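Local coordinates for protein guanine nucleotide exchange factor p115rhogef (Homo sapiens, PDB 1IAP) that is a guanine nucleotide exchange factor for Rho whose N-terminal RGS-like domain, the part described here, probably binds G protein alpha subunits, at residues A[150-153]-A[154-158]; A[75-78]-A[79-83]. All coordinates share one frame; numbering follows the deposited sequence.

Contact 1: A[150-153]-A[154-158]; sequences RHVA and ERLLM
Arg-150 accepts the backbone N-H of Glu-154 on its carbonyl, with Glu-154 N 3.0 Å from Arg-150 O and the donor tilted 33° from the carbonyl plane. The Glu-154 chain then runs back past the same oxygen. Its CG lies beside the backbone N (chi1 -72°), which brings Glu-154 CG to 3.0 Å from Arg-150 O. Beyond CG the chain is extended. Glu-154 OE2 takes the backbone N-H of Arg-191, while the guanidinium end of Arg-150 turns off from this turn and Arg-150 NE bonds to Leu-188 O. The next turn bond is weak: Arg-155 N is 3.4 Å from His-151 O. The Arg-155 chain stretches outward to a salt bridge with Glu-130. Val-152 receives Leu-156 N at 3.0 Å on its O, in the carbonyl plane. Their side chains run alongside each other on the same face of the helix, with Val-152 CG1 4.1 Å from Leu-156 CG. Ala-153 O takes Leu-157 N at 2.8 Å. Met-19 of helix 15-28 touches both Leu-156 and Leu-157, and Leu-157 also meets Ile-181 and Met-185 of helix 171-187. This is the i to i+4 pattern of a regular alpha helix, here an amphipathic one in the all-helical RGS-like domain.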
loop_
_atom_site.group_PDB
_atom_site.type_symbol
_atom_site.label_atom_id
_atom_site.label_comp_id
_atom_site.label_asym_id
_atom_site.label_seq_id
_atom_site.Cartn_x
_atom_site.Cartn_y
_atom_site.Cartn_z
ATOM N N ARG A 150 -0.027 -13.893 8.139
ATOM C CA ARG A 150 1.158 -13.093 8.445
ATOM C C ARG A 150 2.449 -13.868 8.189
ATOM O O ARG A 150 3.448 -13.291 7.781
ATOM C CB ARG A 150 1.143 -12.608 9.902
ATOM C CG ARG A 150 -0.048 -11.759 10.268
ATOM C CD ARG A 150 0.109 -11.186 11.667
ATOM N NE ARG A 150 -1.138 -10.604 12.151
ATOM C CZ ARG A 150 -1.956 -11.202 13.012
ATOM N NH1 ARG A 150 -1.653 -12.401 13.493
ATOM N NH2 ARG A 150 -3.086 -10.609 13.380
ATOM N N HIS A 151 2.427 -15.174 8.437
ATOM C CA HIS A 151 3.607 -16.009 8.221
ATOM C C HIS A 151 3.969 -16.034 6.742
ATOM O O HIS A 151 5.130 -15.838 6.370
ATOM C CB HIS A 151 3.356 -17.440 8.717
ATOM C CG HIS A 151 4.555 -18.334 8.629
ATOM N ND1 HIS A 151 4.708 -19.280 7.639
ATOM C CD2 HIS A 151 5.656 -18.428 9.411
ATOM C CE1 HIS A 151 5.851 -19.917 7.813
ATOM N NE2 HIS A 151 6.447 -19.420 8.882
ATOM N N VAL A 152 2.964 -16.281 5.906
ATOM C CA VAL A 152 3.142 -16.335 4.458
ATOM C C VAL A 152 3.602 -14.984 3.922
ATOM O O VAL A 152 4.536 -14.905 3.121
ATOM C CB VAL A 152 1.818 -16.757 3.766
ATOM C CG1 VAL A 152 1.893 -16.552 2.244
ATOM C CG2 VAL A 152 1.512 -18.210 4.093
ATOM N N ALA A 153 2.938 -13.920 4.361
ATOM C CA ALA A 153 3.281 -12.571 3.928
ATOM C C ALA A 153 4.734 -12.238 4.245
ATOM O O ALA A 153 5.413 -11.601 3.451
ATOM C CB ALA A 153 2.351 -11.552 4.580
ATOM N N GLU A 154 5.214 -12.678 5.405
ATOM C CA GLU A 154 6.599 -12.423 5.793
ATOM C C GLU A 154 7.569 -13.024 4.778
ATOM O O GLU A 154 8.522 -12.369 4.344
ATOM C CB GLU A 154 6.874 -12.976 7.193
ATOM C CG GLU A 154 6.213 -12.159 8.289
ATOM C CD GLU A 154 6.261 -12.806 9.663
ATOM O OE1 GLU A 154 6.919 -13.860 9.826
ATOM O OE2 GLU A 154 5.631 -12.245 10.586
ATOM N N ARG A 155 7.295 -14.254 4.363
ATOM C CA ARG A 155 8.143 -14.909 3.387
ATOM C C ARG A 155 8.087 -14.180 2.047
ATOM O O ARG A 155 9.109 -14.043 1.370
ATOM C CB ARG A 155 7.737 -16.377 3.205
ATOM C CG ARG A 155 8.567 -17.086 2.147
ATOM C CD ARG A 155 8.324 -18.582 2.126
ATOM N NE ARG A 155 8.935 -19.202 0.954
ATOM C CZ ARG A 155 8.258 -19.610 -0.115
ATOM N NH1 ARG A 155 6.940 -19.465 -0.162
ATOM N NH2 ARG A 155 8.899 -20.164 -1.137
ATOM N N LEU A 156 6.897 -13.718 1.664
ATOM C CA LEU A 156 6.745 -13.012 0.397
ATOM C C LEU A 156 7.468 -11.672 0.457
ATOM O O LEU A 156 8.076 -11.260 -0.518
ATOM C CB LEU A 156 5.273 -12.803 0.041
ATOM C CG LEU A 156 4.317 -14.002 0.078
ATOM C CD1 LEU A 156 3.101 -13.702 -0.783
ATOM C CD2 LEU A 156 5.000 -15.268 -0.392
ATOM N N LEU A 157 7.424 -11.013 1.616
ATOM C CA LEU A 157 8.107 -9.727 1.785
ATOM C C LEU A 157 9.621 -9.916 1.684
ATOM O O LEU A 157 10.321 -9.126 1.045
ATOM C CB LEU A 157 7.749 -9.100 3.139
ATOM C CG LEU A 157 8.344 -7.708 3.433
ATOM C CD1 LEU A 157 8.062 -6.761 2.280
ATOM C CD2 LEU A 157 7.757 -7.160 4.726
ATOM N N MET A 158 10.122 -10.970 2.320
ATOM C CA MET A 158 11.548 -11.262 2.294
ATOM C C MET A 158 11.986 -11.482 0.852
ATOM O O MET A 158 13.025 -10.977 0.421
ATOM C CB MET A 158 11.850 -12.503 3.137
ATOM C CG MET A 158 13.314 -12.924 3.126
ATOM S SD MET A 158 13.620 -14.374 4.152
ATOM C CE MET A 158 13.835 -13.595 5.763
#

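Contact 2: A[75-78]-A[79-83]; sequences PNVA and FELDR
The ring of Phe-79 has Asn-76 O at its edge, near the ring plane, and Arg-83 NE over one face, 3.3 Å above the plane and offset toward the rim. In turn Phe-79 CE1 lies over one face of the Arg-83 guanidinium. That group is also held by a bent hydrogen bond from Arg-83 NH1 to Phe-79 O at 2.9 Å. The donor sits in the carbonyl plane on a lone pair, but the oxygen lies 24° out of the guanidinium plane. Phe-79 N bonds back to Pro-75 O at 2.9 Å. These residues form helix 75-81, a short surface helix of the RGS-like domain that begins at a proline. Glu-80 N donates to Asn-76 O. Glu-80 CG stands anti to the carbonyl carbon (chi1 -66°), and the extended chain passes that oxygen, with Glu-80 CG 3.2 Å from Asn-76 O. Phe-97 of helix 91-103 touches Glu-80, Val-77 and Leu-81, while Tyr-59 and Leu-63 of helix 48-63 meet Leu-81. Cut back to an alanine here, the Glu-80 side chain would probably cover Asn-76 O less and lose much of its contact with Phe-97. On the inward side, Val-77 CG1 packs beside Leu-81 CD1 at 3.7 Å. Asp-82 N bonds to Ala-78 O at 3.1 Å.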
loop_
_atom_site.group_PDB
_atom_site.type_symbol
_atom_site.label_atom_id
_atom_site.label_comp_id
_atom_site.label_asym_id
_atom_site.label_seq_id
_atom_site.Cartn_x
_atom_site.Cartn_y
_atom_site.Cartn_z
ATOM N N PRO A 75 -5.032 19.356 -7.982
ATOM C CA PRO A 75 -4.563 20.747 -7.996
ATOM C C PRO A 75 -4.956 21.592 -6.782
ATOM O O PRO A 75 -4.143 22.368 -6.284
ATOM C CB PRO A 75 -5.124 21.295 -9.315
ATOM C CG PRO A 75 -6.183 20.316 -9.710
ATOM C CD PRO A 75 -5.642 19.003 -9.271
ATOM N N ASN A 76 -6.172 21.395 -6.276
ATOM C CA ASN A 76 -6.652 22.128 -5.106
ATOM C C ASN A 76 -5.817 21.798 -3.866
ATOM O O ASN A 76 -5.450 22.691 -3.099
ATOM C CB ASN A 76 -8.125 21.804 -4.830
ATOM C CG ASN A 76 -9.030 22.165 -5.990
ATOM O OD1 ASN A 76 -9.653 21.293 -6.602
ATOM N ND2 ASN A 76 -9.107 23.453 -6.304
ATOM N N VAL A 77 -5.527 20.514 -3.674
ATOM C CA VAL A 77 -4.734 20.061 -2.536
ATOM C C VAL A 77 -3.309 20.596 -2.603
ATOM O O VAL A 77 -2.790 21.108 -1.611
ATOM C CB VAL A 77 -4.720 18.520 -2.446
ATOM C CG1 VAL A 77 -3.676 18.043 -1.441
ATOM C CG2 VAL A 77 -6.093 18.023 -2.035
ATOM N N ALA A 78 -2.689 20.484 -3.777
ATOM C CA ALA A 78 -1.323 20.959 -3.988
ATOM C C ALA A 78 -1.224 22.464 -3.740
ATOM O O ALA A 78 -0.254 22.946 -3.154
ATOM C CB ALA A 78 -0.864 20.631 -5.406
ATOM N N PHE A 79 -2.246 23.191 -4.181
ATOM C CA PHE A 79 -2.323 24.643 -4.014
ATOM C C PHE A 79 -2.393 24.997 -2.526
ATOM O O PHE A 79 -1.655 25.862 -2.048
ATOM C CB PHE A 79 -3.559 25.167 -4.766
ATOM C CG PHE A 79 -3.854 26.628 -4.542
ATOM C CD1 PHE A 79 -3.369 27.594 -5.420
ATOM C CD2 PHE A 79 -4.639 27.036 -3.462
ATOM C CE1 PHE A 79 -3.661 28.948 -5.227
ATOM C CE2 PHE A 79 -4.936 28.387 -3.261
ATOM C CZ PHE A 79 -4.445 29.343 -4.144
ATOM N N GLU A 80 -3.264 24.302 -1.799
ATOM C CA GLU A 80 -3.441 24.534 -0.368
ATOM C C GLU A 80 -2.228 24.111 0.453
ATOM O O GLU A 80 -1.866 24.787 1.415
ATOM C CB GLU A 80 -4.691 23.816 0.141
ATOM C CG GLU A 80 -5.991 24.370 -0.420
ATOM C CD GLU A 80 -7.211 23.644 0.111
ATOM O OE1 GLU A 80 -7.689 24.000 1.211
ATOM O OE2 GLU A 80 -7.692 22.713 -0.571
ATOM N N LEU A 81 -1.605 22.995 0.077
ATOM C CA LEU A 81 -0.424 22.510 0.781
ATOM C C LEU A 81 0.716 23.517 0.697
ATOM O O LEU A 81 1.388 23.793 1.695
ATOM C CB LEU A 81 0.033 21.161 0.219
ATOM C CG LEU A 81 -0.789 19.958 0.685
ATOM C CD1 LEU A 81 -0.358 18.706 -0.056
ATOM C CD2 LEU A 81 -0.619 19.783 2.192
ATOM N N ASP A 82 0.909 24.087 -0.489
ATOM C CA ASP A 82 1.968 25.067 -0.701
ATOM C C ASP A 82 1.702 26.387 0.022
ATOM O O ASP A 82 2.556 27.276 0.039
ATOM C CB ASP A 82 2.164 25.321 -2.199
ATOM C CG ASP A 82 2.645 24.087 -2.947
ATOM O OD1 ASP A 82 3.079 23.111 -2.298
ATOM O OD2 ASP A 82 2.592 24.094 -4.196
ATOM N N ARG A 83 0.526 26.504 0.631
ATOM C CA ARG A 83 0.150 27.719 1.347
ATOM C C ARG A 83 -0.200 27.469 2.810
ATOM O O ARG A 83 -0.594 28.390 3.526
ATOM C CB ARG A 83 -1.017 28.397 0.629
ATOM C CG ARG A 83 -0.604 29.019 -0.685
ATOM C CD ARG A 83 -1.757 29.150 -1.658
ATOM N NE ARG A 83 -1.295 29.691 -2.933
ATOM C CZ ARG A 83 -0.513 29.039 -3.789
ATOM N NH1 ARG A 83 -0.108 27.801 -3.525
ATOM N NH2 ARG A 83 -0.082 29.651 -4.882
#

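How the contacts relate
From the N terminus, contact 2 comes first, on helix 75-81. Helix 142-162, with contact 1, follows much later in the chain. Neither contact nests in nor crosses the other. Each lies within one unbroken run of chain and closes no loop beyond helical turns. Contact 2 sits at one end of the domain, where its helix packs against helices 48-63 and 91-103. Contact 1 lies on the opposite side of the chain's centre, against helices 15-28 and 171-187 and residues near the modelled C terminus. The centres of contact 1 and contact 2 are about 38 Å apart. The nearest atoms of contact 1 and contact 2 are about 27 Å apart, so the two do not touch. Both belong to the RGS-like domain.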